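Local coordinates for phosphoribosyl-aminoimidazole carboxylase (Aspergillus clavatus, PDB 3K5I), which probably catalyses the ATP-dependent conversion of 5-aminoimidazole ribonucleotide to N5-carboxyaminoimidazole ribonucleotide in purine biosynthesis, as an ATP-grasp enzyme, at residues Q82-C87 / E103-E108; L165-M170 / D195-A200; I327-I332 / T378-T383; N335-A340 / G371-H376. All blocks are in the same frame, centred on the assembly; numbering follows the deposited sequence. Where two conformers were deposited one is given.

The four contacts follow the chain through the parts of an ATP-grasp enzyme. Contact 1 joins two helix ends in the preATP-grasp domain. Contact 2 pairs two strands of the ATP-grasp domain and supplies K166 to the ADP pocket. Contacts 3 and 4 share strands 331-337 and 373-380. Contact 4 is nested inside the loop that contact 3 closes, and their centres are 22 Å apart. Contact 4 brings R372 to the phosphate of AIR. The centres of contacts 2 and 4 lie 23 Å apart. The K166 and K373 side chains are each about 7 Å from the bound magnesium ion. Contacts 1 and 3, with centres 41 Å apart, sit on opposite sides of the chain's centre.

Contact 1 of 4, residues Q82-C87 / E103-E108; sequences QLAKTC and EEVASE
A84 meets V105 where helices 77-84 and 99-105 come together. Both helices belong to the preATP-grasp domain, an alpha/beta unit built round a parallel sheet. The apolar contact is small: A84 CB lies 4.0 Å from V105 CG2. V105 has CG2 between its backbone N and its carbonyl carbon, and this puts that methyl on A84. CG1 is anti to the carbonyl carbon (chi1 -70°) and lies 4.3 Å from K85 CE. K85 is the first residue past its helix. Its chain bends at chi2 and chi3 and then runs alongside E108, pointing the same way. K85 NZ reaches E108 OE1 at 3.9 Å, a long salt bridge. It is also a doubtful one, because K85 was modelled in two conformers and E108 is poorly ordered. A water sits between the backbones, 2.7 Å from E108 O and, in a weak bond, 3.4 Å from A84 O. Further along the helices, E104 makes a salt bridge to R81. L83 packs against N51 and L53 of strand 49-54. Just past helix 77-84, T86 OG1 donates to L83 O at 3.0 Å from above the carbonyl plane, on the same face as T86 N.

Contact 2 of 4, residues L165-M170 / D195-A200; sequences LKSKTM and DRPLYA. With ADP (adenosine-5'-diphosphate), chain G.
The Y199 side chain reaches K166 with its CG between the backbone N and the carbonyl carbon (chi1 75°). K166 has CG anti to its carbonyl carbon (chi1 -47°) and is extended from there to NZ. The two side chains cross at a slant, with K166 CD 3.3 Å from Y199 OH. They share one face of an antiparallel pair, strands 163-167 and 198-202 of the ATP-grasp domain. Two backbone bonds join the same residues, K166 N to Y199 O and Y199 N to K166 O, both 3.0 Å. K168 N continues the pairing with a bond to P197 O of 2.8 Å. Its side chain passes the Y199 ring, and K168 NZ pairs with E143. Past the strand, T169 O takes two protein bonds and one from a water. S167 OG donates at 2.6 Å on a lone pair, and R196 NH2 at 2.9 Å in the carbonyl plane. S167 CB sits over one face of the R196 guanidinium, toward its rim. K166 NZ donates to ADP O2A at 2.5 Å and to ADP N7 at 2.7 Å, and E201 forms a salt bridge with it. One ammonium group thus ties the adenine to the alpha-phosphate, and it would be expected to offset phosphate charge.

Contact 3 of 4, residues I327-I332 / T378-T383; sequences IRQPSI and TVTAPT
The Q329 side chain, ending in its flat amide, lies alongside P382 and points the same way. Q329 NE2 is 3.5 Å from P382 CD, and Q329 OE1 is 4.0 Å from T380 CB. The ring of P330 lies beside the backbone of A381 and P382, with P330 CD 3.2 Å from A381 O. These groups mark the place where strand 331-337 begins and its antiparallel neighbour 373-380 ends, in the eight-stranded antiparallel sheet. Q329 CG is anti to its carbonyl carbon (chi1 -81°) and the chain beyond is extended, which carries the amide past A381 O. Q329 OE1 then accepts from R328 NE of the second subunit, so this end of the strand pair also takes part in the contact with that subunit. S331 and T380 form a non-hydrogen-bonded pair on one face. On the other face I332 and V379 meet helix 384-399, whose N-cap is T383. Beyond the paired strands, A381 N gives P330 O only a weak, bent bond of 2.9 Å. P330 has no N-H to return one to A381 O. Deeper in the sheet one bond is short and straight: V379 N donates to I332 O at 2.7 Å, with an angle of 171° at the hydrogen.

Contact 4 of 4, residues N335-A340 / G371-H376; sequences NIIGGA and GRKMGH. With AIR (5-aminoimidazole ribonucleotide), chain I.
I336 O takes a hydrogen bond from M374 N at 2.8 Å. G371 N gives one of the same length to G338 O. G338 N also donates to R372 O. That bond is modelled as very short, so its exact length is doubtful. Between these backbone bonds R372 turns outward to AIR. Its chain is extended from CG to NE, and the phosphate sits at the edge of the guanidinium, in its plane. R372 NE donates to AIR O6 and R372 NH2 to AIR O8, each at 2.8 Å. The two bonds fix the rotation of the guanidinium, and R372 NH1 is held in turn by A367 O. Strands 331-337 and 373-380 run antiparallel here, in the C-terminal domain of the family. A classic beta bulge interrupts them: M374 and G375 both face I336. I336 N donates to G375 O at 3.0 Å. N335, I337, K373 and H376 point to one face. N335 ND2 lies 3.7 Å from K373 CE, but its polar partners are C236 O and N294. K373 NZ bonds to N294 OD1 and forms a salt bridge with D173, itself a residue of the AIR pocket. The H376 ring stacks with H361 and H297, and its ND1 bonds to Y363. I337 runs alongside K373, with I337 CD1 3.9 Å from K373 CG. Its other branch is tighter: I337 CG2, anti to the backbone N, presses on G371 CA at 3.4 Å.

Contact 1 of 4, residues Q82-C87 / E103-E108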
loop_
_atom_site.group_PDB
_atom_site.type_symbol
_atom_site.label_atom_id
_atom_site.label_comp_id
_atom_site.label_asym_id
_atom_site.label_seq_id
_atom_site.Cartn_x
_atom_site.Cartn_y
_atom_site.Cartn_z
ATOM N N GLN A 82 -7.028 9.488 28.109
ATOM C CA GLN A 82 -8.215 8.906 27.554
ATOM C C GLN A 82 -7.680 7.895 26.508
ATOM O O GLN A 82 -7.953 6.707 26.609
ATOM C CB GLN A 82 -9.015 10.004 26.835
ATOM C CG GLN A 82 -10.186 9.394 26.101
ATOM C CD GLN A 82 -11.095 8.683 27.078
ATOM O OE1 GLN A 82 -11.131 9.056 28.255
ATOM N NE2 GLN A 82 -11.855 7.671 26.604
ATOM N N LEU A 83 -6.903 8.310 25.505
ATOM C CA LEU A 83 -6.415 7.318 24.526
ATOM C C LEU A 83 -5.934 6.015 25.124
ATOM O O LEU A 83 -6.237 4.886 24.705
ATOM C CB LEU A 83 -5.195 7.791 23.752
ATOM C CG LEU A 83 -4.661 6.836 22.658
ATOM C CD1 LEU A 83 -5.472 6.947 21.351
ATOM C CD2 LEU A 83 -3.200 7.280 22.370
ATOM N N ALA A 84 -5.126 6.195 26.142
ATOM C CA ALA A 84 -4.583 5.027 26.835
ATOM C C ALA A 84 -5.578 4.121 27.576
ATOM O O ALA A 84 -5.354 2.917 27.775
ATOM C CB ALA A 84 -3.627 5.573 27.807
ATOM N N LYS A 85 -6.676 4.708 28.034
ATOM C CA LYS A 85 -7.663 3.922 28.760
ATOM C C LYS A 85 -8.521 3.131 27.764
ATOM O O LYS A 85 -9.562 2.541 28.076
ATOM C CB LYS A 85 -8.630 4.880 29.497
ATOM C CG LYS A 85 -8.081 5.819 30.564
ATOM C CD LYS A 85 -8.210 5.326 32.011
ATOM C CE LYS A 85 -7.033 5.816 32.881
ATOM N NZ LYS A 85 -7.285 5.860 34.360
ATOM N N THR A 86 -8.093 3.107 26.513
ATOM C CA THR A 86 -8.953 2.391 25.594
ATOM C C THR A 86 -8.132 1.574 24.613
ATOM O O THR A 86 -8.570 1.174 23.547
ATOM C CB THR A 86 -9.890 3.420 24.890
ATOM O OG1 THR A 86 -9.135 4.419 24.187
ATOM C CG2 THR A 86 -10.699 4.144 25.916
ATOM N N CYS A 87 -6.901 1.317 24.995
ATOM C CA CYS A 87 -6.177 0.592 24.006
ATOM C C CYS A 87 -5.181 -0.342 24.679
ATOM O O CYS A 87 -4.757 -0.113 25.805
ATOM C CB CYS A 87 -5.563 1.648 23.030
ATOM S SG CYS A 87 -3.967 2.260 23.691
ATOM N N GLU A 103 3.683 8.510 31.889
ATOM C CA GLU A 103 4.227 7.915 33.117
ATOM C C GLU A 103 2.994 7.667 34.055
ATOM O O GLU A 103 2.888 6.680 34.756
ATOM C CB GLU A 103 5.213 8.909 33.749
ATOM C CG GLU A 103 5.858 8.494 35.115
ATOM C CD GLU A 103 6.829 9.559 35.680
ATOM O OE1 GLU A 103 6.730 10.713 35.144
ATOM O OE2 GLU A 103 7.652 9.256 36.596
ATOM N N GLU A 104 2.025 8.571 34.041
ATOM C CA GLU A 104 0.881 8.420 34.896
ATOM C C GLU A 104 0.047 7.226 34.575
ATOM O O GLU A 104 -0.527 6.590 35.469
ATOM C CB GLU A 104 -0.096 9.543 34.643
ATOM C CG GLU A 104 -0.687 10.192 35.860
ATOM C CD GLU A 104 -0.660 11.687 35.636
ATOM O OE1 GLU A 104 0.066 12.384 36.373
ATOM O OE2 GLU A 104 -1.307 12.157 34.674
ATOM N N VAL A 105 -0.062 6.962 33.282
ATOM C CA VAL A 105 -0.899 5.837 32.889
ATOM C C VAL A 105 -0.178 4.520 32.642
ATOM O O VAL A 105 -0.804 3.543 32.203
ATOM C CB VAL A 105 -1.914 6.229 31.813
ATOM C CG1 VAL A 105 -2.964 7.150 32.447
ATOM C CG2 VAL A 105 -1.202 6.932 30.656
ATOM N N ALA A 106 1.131 4.534 32.930
ATOM C CA ALA A 106 1.988 3.371 32.752
ATOM C C ALA A 106 1.391 2.091 33.368
ATOM O O ALA A 106 1.610 0.975 32.923
ATOM C CB ALA A 106 3.347 3.683 33.250
ATOM N N SER A 107 0.580 2.263 34.395
ATOM C CA SER A 107 -0.077 1.157 35.071
ATOM C C SER A 107 -1.341 0.603 34.394
ATOM O O SER A 107 -1.833 -0.468 34.759
ATOM C CB SER A 107 -0.483 1.701 36.444
ATOM O OG SER A 107 0.415 2.731 36.836
ATOM N N GLU A 108 -1.878 1.348 33.433
ATOM C CA GLU A 108 -3.106 0.958 32.722
ATOM C C GLU A 108 -3.004 0.415 31.280
ATOM O O GLU A 108 -3.977 -0.077 30.684
ATOM C CB GLU A 108 -4.114 2.113 32.864
ATOM C CG GLU A 108 -4.928 2.077 34.193
ATOM C CD GLU A 108 -4.509 3.059 35.309
ATOM O OE1 GLU A 108 -5.253 3.175 36.315
ATOM O OE2 GLU A 108 -3.441 3.710 35.215
HETATM O O HOH W 1 -6.118 -0.188 29.011
#

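Contact 2 of 4, residues L165-M170 / D195-A200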
loop_
_atom_site.group_PDB
_atom_site.type_symbol
_atom_site.label_atom_id
_atom_site.label_comp_id
_atom_site.label_asym_id
_atom_site.label_seq_id
_atom_site.Cartn_x
_atom_site.Cartn_y
_atom_site.Cartn_z
ATOM N N LEU A 165 22.080 26.752 14.708
ATOM C CA LEU A 165 21.402 27.114 15.940
ATOM C C LEU A 165 20.226 26.178 16.068
ATOM O O LEU A 165 19.499 26.019 15.099
ATOM C CB LEU A 165 20.868 28.549 15.971
ATOM C CG LEU A 165 20.362 29.081 17.327
ATOM C CD1 LEU A 165 21.310 28.869 18.557
ATOM C CD2 LEU A 165 19.848 30.573 17.250
ATOM N N LYS A 166 20.000 25.592 17.240
ATOM C CA LYS A 166 18.863 24.678 17.341
ATOM C C LYS A 166 18.030 24.768 18.619
ATOM O O LYS A 166 18.594 24.947 19.709
ATOM C CB LYS A 166 19.392 23.233 17.315
ATOM C CG LYS A 166 20.401 22.850 16.268
ATOM C CD LYS A 166 20.480 21.305 16.121
ATOM C CE LYS A 166 21.194 20.762 14.835
ATOM N NZ LYS A 166 21.440 19.239 14.651
ATOM N N SER A 167 16.716 24.601 18.475
ATOM C CA SER A 167 15.748 24.579 19.570
ATOM C C SER A 167 15.920 23.180 20.156
ATOM O O SER A 167 16.012 22.155 19.438
ATOM C CB SER A 167 14.267 24.574 19.109
ATOM O OG SER A 167 13.415 24.427 20.254
ATOM N N LYS A 168 15.956 23.130 21.477
ATOM C CA LYS A 168 16.063 21.832 22.134
ATOM C C LYS A 168 14.727 21.069 22.008
ATOM O O LYS A 168 14.617 19.858 21.810
ATOM C CB LYS A 168 16.348 22.107 23.605
ATOM C CG LYS A 168 17.750 22.633 23.883
ATOM C CD LYS A 168 17.811 22.764 25.418
ATOM C CE LYS A 168 19.046 23.330 26.096
ATOM N NZ LYS A 168 19.256 22.668 27.454
ATOM N N THR A 169 13.622 21.778 22.081
ATOM C CA THR A 169 12.394 21.012 22.003
ATOM C C THR A 169 11.577 21.384 20.792
ATOM O O THR A 169 11.816 22.403 20.119
ATOM C CB THR A 169 11.535 21.418 23.205
ATOM O OG1 THR A 169 11.416 22.838 23.159
ATOM C CG2 THR A 169 12.275 21.104 24.491
ATOM N N MET A 170 10.571 20.541 20.579
ATOM C CA MET A 170 9.624 20.727 19.505
ATOM C C MET A 170 10.175 20.742 18.073
ATOM O O MET A 170 9.471 21.118 17.147
ATOM C CB MET A 170 8.724 21.953 19.829
ATOM C CG MET A 170 8.106 21.947 21.239
ATOM S SD MET A 170 6.960 20.485 21.455
ATOM C CE MET A 170 5.978 20.811 19.892
ATOM N N ASP A 195 11.911 32.695 21.720
ATOM C CA ASP A 195 11.289 32.087 22.882
ATOM C C ASP A 195 11.293 30.596 23.003
ATOM O O ASP A 195 10.278 30.061 23.432
ATOM C CB ASP A 195 9.806 32.470 22.890
ATOM C CG ASP A 195 9.593 33.859 23.421
ATOM O OD1 ASP A 195 10.341 34.327 24.308
ATOM O OD2 ASP A 195 8.664 34.497 22.916
ATOM N N ARG A 196 12.392 29.950 22.630
ATOM C CA ARG A 196 12.522 28.508 22.737
ATOM C C ARG A 196 13.839 28.256 23.537
ATOM O O ARG A 196 14.705 29.115 23.654
ATOM C CB ARG A 196 12.476 27.861 21.306
ATOM C CG ARG A 196 11.225 28.283 20.469
ATOM C CD ARG A 196 11.227 27.784 18.993
ATOM N NE ARG A 196 11.228 26.309 18.940
ATOM C CZ ARG A 196 11.220 25.558 17.837
ATOM N NH1 ARG A 196 11.234 26.138 16.644
ATOM N NH2 ARG A 196 11.232 24.236 17.914
ATOM N N PRO A 197 14.021 27.095 24.143
ATOM C CA PRO A 197 15.267 26.775 24.862
ATOM C C PRO A 197 16.186 26.360 23.691
ATOM O O PRO A 197 15.778 25.590 22.814
ATOM C CB PRO A 197 14.916 25.476 25.599
ATOM C CG PRO A 197 13.778 24.846 24.802
ATOM C CD PRO A 197 13.059 25.973 24.103
ATOM N N LEU A 198 17.414 26.861 23.645
ATOM C CA LEU A 198 18.357 26.589 22.549
ATOM C C LEU A 198 19.706 26.077 22.967
ATOM O O LEU A 198 20.138 26.150 24.124
ATOM C CB LEU A 198 18.738 27.933 21.895
ATOM C CG LEU A 198 17.548 28.835 21.682
ATOM C CD1 LEU A 198 18.130 30.010 20.933
ATOM C CD2 LEU A 198 16.457 28.097 20.884
ATOM N N TYR A 199 20.421 25.634 21.954
ATOM C CA TYR A 199 21.793 25.201 22.141
ATOM C C TYR A 199 22.332 25.345 20.714
ATOM O O TYR A 199 21.584 25.375 19.754
ATOM C CB TYR A 199 21.969 23.804 22.727
ATOM C CG TYR A 199 21.676 22.736 21.732
ATOM C CD1 TYR A 199 20.346 22.435 21.428
ATOM C CD2 TYR A 199 22.696 22.069 21.068
ATOM C CE1 TYR A 199 20.082 21.432 20.558
ATOM C CE2 TYR A 199 22.420 21.072 20.155
ATOM C CZ TYR A 199 21.093 20.799 19.899
ATOM O OH TYR A 199 20.631 19.840 19.044
ATOM N N ALA A 200 23.631 25.498 20.543
ATOM C CA ALA A 200 24.231 25.637 19.210
ATOM C C ALA A 200 25.108 24.431 18.938
ATOM O O ALA A 200 25.630 23.814 19.879
ATOM C CB ALA A 200 25.059 26.931 19.146
HETATM P PB ADP G . 15.375 18.011 12.672
HETATM O O1B ADP G . 14.405 19.115 12.485
HETATM O O2B ADP G . 14.766 17.446 13.937
HETATM O O3B ADP G . 15.674 16.687 11.898
HETATM P PA ADP G . 18.369 17.925 12.583
HETATM O O1A ADP G . 18.376 16.527 12.149
HETATM O O2A ADP G . 19.375 18.102 13.693
HETATM O O3A ADP G . 16.894 18.460 12.935
HETATM O "O5'" ADP G . 18.935 18.676 11.279
HETATM C "C5'" ADP G . 18.421 18.413 9.968
HETATM C "C4'" ADP G . 19.551 18.451 8.969
HETATM O "O4'" ADP G . 20.221 19.736 9.042
HETATM C "C3'" ADP G . 20.727 17.508 9.155
HETATM O "O3'" ADP G . 20.410 16.367 8.342
HETATM C "C2'" ADP G . 21.916 18.187 8.462
HETATM O "O2'" ADP G . 21.661 18.397 7.041
HETATM C "C1'" ADP G . 21.601 19.576 8.974
HETATM N N9 ADP G . 22.376 19.750 10.193
HETATM C C8 ADP G . 21.922 19.455 11.449
HETATM N N7 ADP G . 22.916 19.566 12.361
HETATM C C5 ADP G . 23.977 20.019 11.603
HETATM C C6 ADP G . 25.280 20.449 12.026
HETATM N N6 ADP G . 25.891 20.468 13.069
HETATM N N1 ADP G . 26.116 20.846 11.023
HETATM C C2 ADP G . 25.743 20.947 9.692
HETATM N N3 ADP G . 24.520 20.661 9.333
HETATM C C4 ADP G . 23.677 20.187 10.266
HETATM O O HOH W 2 10.266 24.830 20.960
HETATM O O HOH W 3 9.586 23.383 15.701
#

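Contact 3 of 4, residues I327-I332 / T378-T383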
loop_
_atom_site.group_PDB
_atom_site.type_symbol
_atom_site.label_atom_id
_atom_site.label_comp_id
_atom_site.label_asym_id
_atom_site.label_seq_id
_atom_site.Cartn_x
_atom_site.Cartn_y
_atom_site.Cartn_z
ATOM N N ILE A 327 16.230 -5.243 1.092
ATOM C CA ILE A 327 15.754 -4.414 -0.018
ATOM C C ILE A 327 15.552 -5.227 -1.278
ATOM O O ILE A 327 16.468 -5.889 -1.769
ATOM C CB ILE A 327 16.765 -3.308 -0.230
ATOM C CG1 ILE A 327 16.581 -2.343 0.918
ATOM C CG2 ILE A 327 16.786 -2.725 -1.649
ATOM C CD1 ILE A 327 17.602 -1.137 0.892
ATOM N N ARG A 328 14.344 -5.199 -1.804
ATOM C CA ARG A 328 14.013 -5.955 -3.037
ATOM C C ARG A 328 14.700 -5.412 -4.295
ATOM O O ARG A 328 15.127 -6.213 -5.100
ATOM C CB ARG A 328 12.485 -5.820 -3.306
ATOM C CG ARG A 328 11.652 -6.062 -2.009
ATOM C CD ARG A 328 10.110 -6.174 -2.143
ATOM N NE ARG A 328 9.830 -6.628 -3.484
ATOM C CZ ARG A 328 8.694 -6.499 -4.147
ATOM N NH1 ARG A 328 7.691 -5.883 -3.550
ATOM N NH2 ARG A 328 8.608 -6.991 -5.390
ATOM N N GLN A 329 14.780 -4.099 -4.517
ATOM C CA GLN A 329 15.432 -3.537 -5.706
ATOM C C GLN A 329 15.796 -2.134 -5.279
ATOM O O GLN A 329 15.257 -1.650 -4.290
ATOM C CB GLN A 329 14.395 -3.284 -6.779
ATOM C CG GLN A 329 14.023 -4.497 -7.574
ATOM C CD GLN A 329 13.021 -4.019 -8.583
ATOM O OE1 GLN A 329 12.061 -3.294 -8.293
ATOM N NE2 GLN A 329 13.284 -4.359 -9.802
ATOM N N PRO A 330 16.673 -1.485 -6.035
ATOM C CA PRO A 330 17.061 -0.103 -5.696
ATOM C C PRO A 330 15.913 0.911 -5.794
ATOM O O PRO A 330 14.990 0.774 -6.626
ATOM C CB PRO A 330 18.227 0.242 -6.657
ATOM C CG PRO A 330 18.787 -1.141 -7.038
ATOM C CD PRO A 330 17.749 -2.243 -6.708
ATOM N N SER A 331 15.981 1.942 -4.958
ATOM C CA SER A 331 14.953 2.974 -4.977
ATOM C C SER A 331 15.366 4.347 -4.484
ATOM O O SER A 331 16.396 4.569 -3.846
ATOM C CB SER A 331 13.597 2.490 -4.471
ATOM O OG SER A 331 13.639 1.997 -3.148
ATOM N N ILE A 332 14.546 5.307 -4.862
ATOM C CA ILE A 332 14.838 6.677 -4.471
ATOM C C ILE A 332 13.515 7.288 -3.973
ATOM O O ILE A 332 12.476 7.129 -4.629
ATOM C CB ILE A 332 15.356 7.526 -5.734
ATOM C CG1 ILE A 332 16.651 6.925 -6.269
ATOM C CG2 ILE A 332 15.804 8.974 -5.356
ATOM C CD1 ILE A 332 16.969 7.425 -7.659
ATOM N N THR A 378 8.019 7.484 -4.407
ATOM C CA THR A 378 9.126 6.544 -4.267
ATOM C C THR A 378 9.316 5.884 -5.627
ATOM O O THR A 378 8.372 5.292 -6.146
ATOM C CB THR A 378 8.893 5.421 -3.185
ATOM O OG1 THR A 378 8.991 5.942 -1.874
ATOM C CG2 THR A 378 10.033 4.404 -3.213
ATOM N N VAL A 379 10.535 5.935 -6.143
ATOM C CA VAL A 379 10.790 5.248 -7.440
ATOM C C VAL A 379 11.746 4.032 -7.329
ATOM O O VAL A 379 12.849 4.104 -6.746
ATOM C CB VAL A 379 11.312 6.270 -8.473
ATOM C CG1 VAL A 379 11.673 5.630 -9.796
ATOM C CG2 VAL A 379 10.266 7.308 -8.674
ATOM N N THR A 380 11.328 2.885 -7.861
ATOM C CA THR A 380 12.195 1.696 -7.760
ATOM C C THR A 380 12.811 1.383 -9.148
ATOM O O THR A 380 12.470 1.983 -10.163
ATOM C CB THR A 380 11.304 0.512 -7.411
ATOM O OG1 THR A 380 10.239 0.451 -8.370
ATOM C CG2 THR A 380 10.628 0.752 -6.103
ATOM N N ALA A 381 13.715 0.418 -9.200
ATOM C CA ALA A 381 14.313 0.006 -10.453
ATOM C C ALA A 381 15.313 -1.091 -10.152
ATOM O O ALA A 381 15.841 -1.175 -9.033
ATOM C CB ALA A 381 14.862 1.122 -11.281
ATOM N N PRO A 382 15.539 -1.975 -11.129
ATOM C CA PRO A 382 16.451 -3.087 -10.850
ATOM C C PRO A 382 17.836 -2.551 -10.527
ATOM O O PRO A 382 18.586 -3.278 -9.937
ATOM C CB PRO A 382 16.424 -3.953 -12.117
ATOM C CG PRO A 382 15.368 -3.301 -13.074
ATOM C CD PRO A 382 14.640 -2.240 -12.267
ATOM N N THR A 383 18.155 -1.306 -10.920
ATOM C CA THR A 383 19.451 -0.655 -10.692
ATOM C C THR A 383 19.272 0.807 -10.246
ATOM O O THR A 383 18.278 1.474 -10.570
ATOM C CB THR A 383 20.362 -0.604 -11.969
ATOM O OG1 THR A 383 19.638 0.089 -12.988
ATOM C CG2 THR A 383 20.702 -2.020 -12.529
#

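Contact 4 of 4, residues N335-A340 / G371-H376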
loop_
_atom_site.group_PDB
_atom_site.type_symbol
_atom_site.label_atom_id
_atom_site.label_comp_id
_atom_site.label_asym_id
_atom_site.label_seq_id
_atom_site.Cartn_x
_atom_site.Cartn_y
_atom_site.Cartn_z
ATOM N N ASN A 335 10.852 13.876 -1.325
ATOM C CA ASN A 335 9.753 14.404 -0.517
ATOM C C ASN A 335 9.072 15.436 -1.372
ATOM O O ASN A 335 9.768 15.985 -2.190
ATOM C CB ASN A 335 10.274 15.154 0.733
ATOM C CG ASN A 335 10.282 14.256 1.958
ATOM O OD1 ASN A 335 9.608 13.209 1.975
ATOM N ND2 ASN A 335 11.068 14.619 2.969
ATOM N N ILE A 336 7.785 15.698 -1.146
ATOM C CA ILE A 336 7.013 16.725 -1.810
ATOM C C ILE A 336 6.773 17.699 -0.673
ATOM O O ILE A 336 5.984 17.496 0.237
ATOM C CB ILE A 336 5.691 16.235 -2.260
ATOM C CG1 ILE A 336 5.896 15.160 -3.317
ATOM C CG2 ILE A 336 4.904 17.388 -2.843
ATOM C CD1 ILE A 336 4.564 14.652 -3.666
ATOM N N ILE A 337 7.528 18.777 -0.723
ATOM C CA ILE A 337 7.527 19.817 0.288
ATOM C C ILE A 337 6.659 20.994 -0.141
ATOM O O ILE A 337 6.680 21.337 -1.322
ATOM C CB ILE A 337 9.031 20.290 0.199
ATOM C CG1 ILE A 337 9.900 19.100 0.516
ATOM C CG2 ILE A 337 9.336 21.417 1.139
ATOM C CD1 ILE A 337 9.227 18.430 1.705
ATOM N N GLY A 338 5.932 21.649 0.764
ATOM C CA GLY A 338 5.132 22.818 0.367
ATOM C C GLY A 338 6.028 23.877 -0.348
ATOM O O GLY A 338 7.181 24.120 0.029
ATOM N N GLY A 339 5.575 24.503 -1.433
ATOM C CA GLY A 339 6.438 25.494 -2.106
ATOM C C GLY A 339 5.960 26.911 -1.837
ATOM O O GLY A 339 5.258 27.167 -0.840
ATOM N N ALA A 340 6.332 27.818 -2.736
ATOM C CA ALA A 340 5.852 29.186 -2.556
ATOM C C ALA A 340 4.288 29.225 -2.535
ATOM O O ALA A 340 3.674 29.807 -1.622
ATOM C CB ALA A 340 6.441 30.091 -3.634
ATOM N N GLY A 371 7.711 24.469 2.765
ATOM C CA GLY A 371 8.595 23.672 3.605
ATOM C C GLY A 371 7.806 22.523 4.245
ATOM O O GLY A 371 8.429 21.632 4.815
ATOM N N ARG A 372 6.471 22.535 4.173
ATOM C CA ARG A 372 5.649 21.472 4.763
ATOM C C ARG A 372 5.685 20.237 3.895
ATOM O O ARG A 372 5.468 20.278 2.665
ATOM C CB ARG A 372 4.198 21.873 5.085
ATOM C CG ARG A 372 3.512 21.303 6.315
ATOM C CD ARG A 372 1.982 21.520 6.313
ATOM N NE ARG A 372 1.320 20.655 7.300
ATOM C CZ ARG A 372 0.023 20.427 7.479
ATOM N NH1 ARG A 372 -0.837 21.095 6.740
ATOM N NH2 ARG A 372 -0.395 19.558 8.407
ATOM N N LYS A 373 5.957 19.148 4.616
ATOM C CA LYS A 373 5.978 17.801 4.064
ATOM C C LYS A 373 4.524 17.390 3.776
ATOM O O LYS A 373 3.722 17.105 4.681
ATOM C CB LYS A 373 6.639 16.734 4.973
ATOM C CG LYS A 373 8.146 16.878 5.140
ATOM C CD LYS A 373 8.720 15.820 6.066
ATOM C CE LYS A 373 10.221 16.098 6.290
ATOM N NZ LYS A 373 10.805 15.120 7.308
ATOM N N MET A 374 4.242 17.354 2.485
ATOM C CA MET A 374 2.941 17.052 1.973
ATOM C C MET A 374 2.679 15.716 1.318
ATOM O O MET A 374 1.516 15.359 1.040
ATOM C CB MET A 374 2.758 18.155 0.922
ATOM C CG MET A 374 2.804 19.593 1.528
ATOM S SD MET A 374 1.729 19.884 2.934
ATOM C CE MET A 374 -0.118 19.739 2.426
ATOM N N GLY A 375 3.745 14.963 1.055
ATOM C CA GLY A 375 3.565 13.674 0.443
ATOM C C GLY A 375 5.015 13.251 0.032
ATOM O O GLY A 375 5.960 13.932 0.388
ATOM N N HIS A 376 5.199 12.115 -0.634
ATOM C CA HIS A 376 6.474 11.579 -1.110
ATOM C C HIS A 376 6.204 10.686 -2.293
ATOM O O HIS A 376 5.085 10.216 -2.461
ATOM C CB HIS A 376 7.312 10.861 -0.050
ATOM C CG HIS A 376 6.838 9.472 0.295
ATOM N ND1 HIS A 376 6.046 9.231 1.399
ATOM C CD2 HIS A 376 7.098 8.250 -0.248
ATOM C CE1 HIS A 376 5.835 7.930 1.523
ATOM N NE2 HIS A 376 6.454 7.307 0.527
HETATM N N1 AIR I . 6.428 13.643 12.110
HETATM C C2 AIR I . 6.648 13.358 13.426
HETATM N N3 AIR I . 7.825 13.754 13.904
HETATM C C4 AIR I . 8.431 14.301 12.788
HETATM C C5 AIR I . 7.593 14.254 11.676
HETATM N N6 AIR I . 7.774 14.694 10.391
HETATM C "C1'" AIR I . 5.259 13.475 11.215
HETATM C "C2'" AIR I . 4.052 12.785 11.890
HETATM C "C3'" AIR I . 3.596 14.039 12.656
HETATM C "C4'" AIR I . 3.579 15.032 11.490
HETATM O "O4'" AIR I . 4.884 14.809 10.924
HETATM O "O2'" AIR I . 3.058 12.126 11.080
HETATM O "O3'" AIR I . 2.387 13.765 13.330
HETATM C "C5'" AIR I . 2.772 16.242 11.059
HETATM O "O5'" AIR I . 3.594 17.373 10.651
HETATM P P AIR I . 2.851 18.751 10.253
HETATM O O6 AIR I . 3.192 19.161 8.720
HETATM O O7 AIR I . 3.386 19.709 11.262
HETATM O O8 AIR I . 1.365 18.507 10.385
#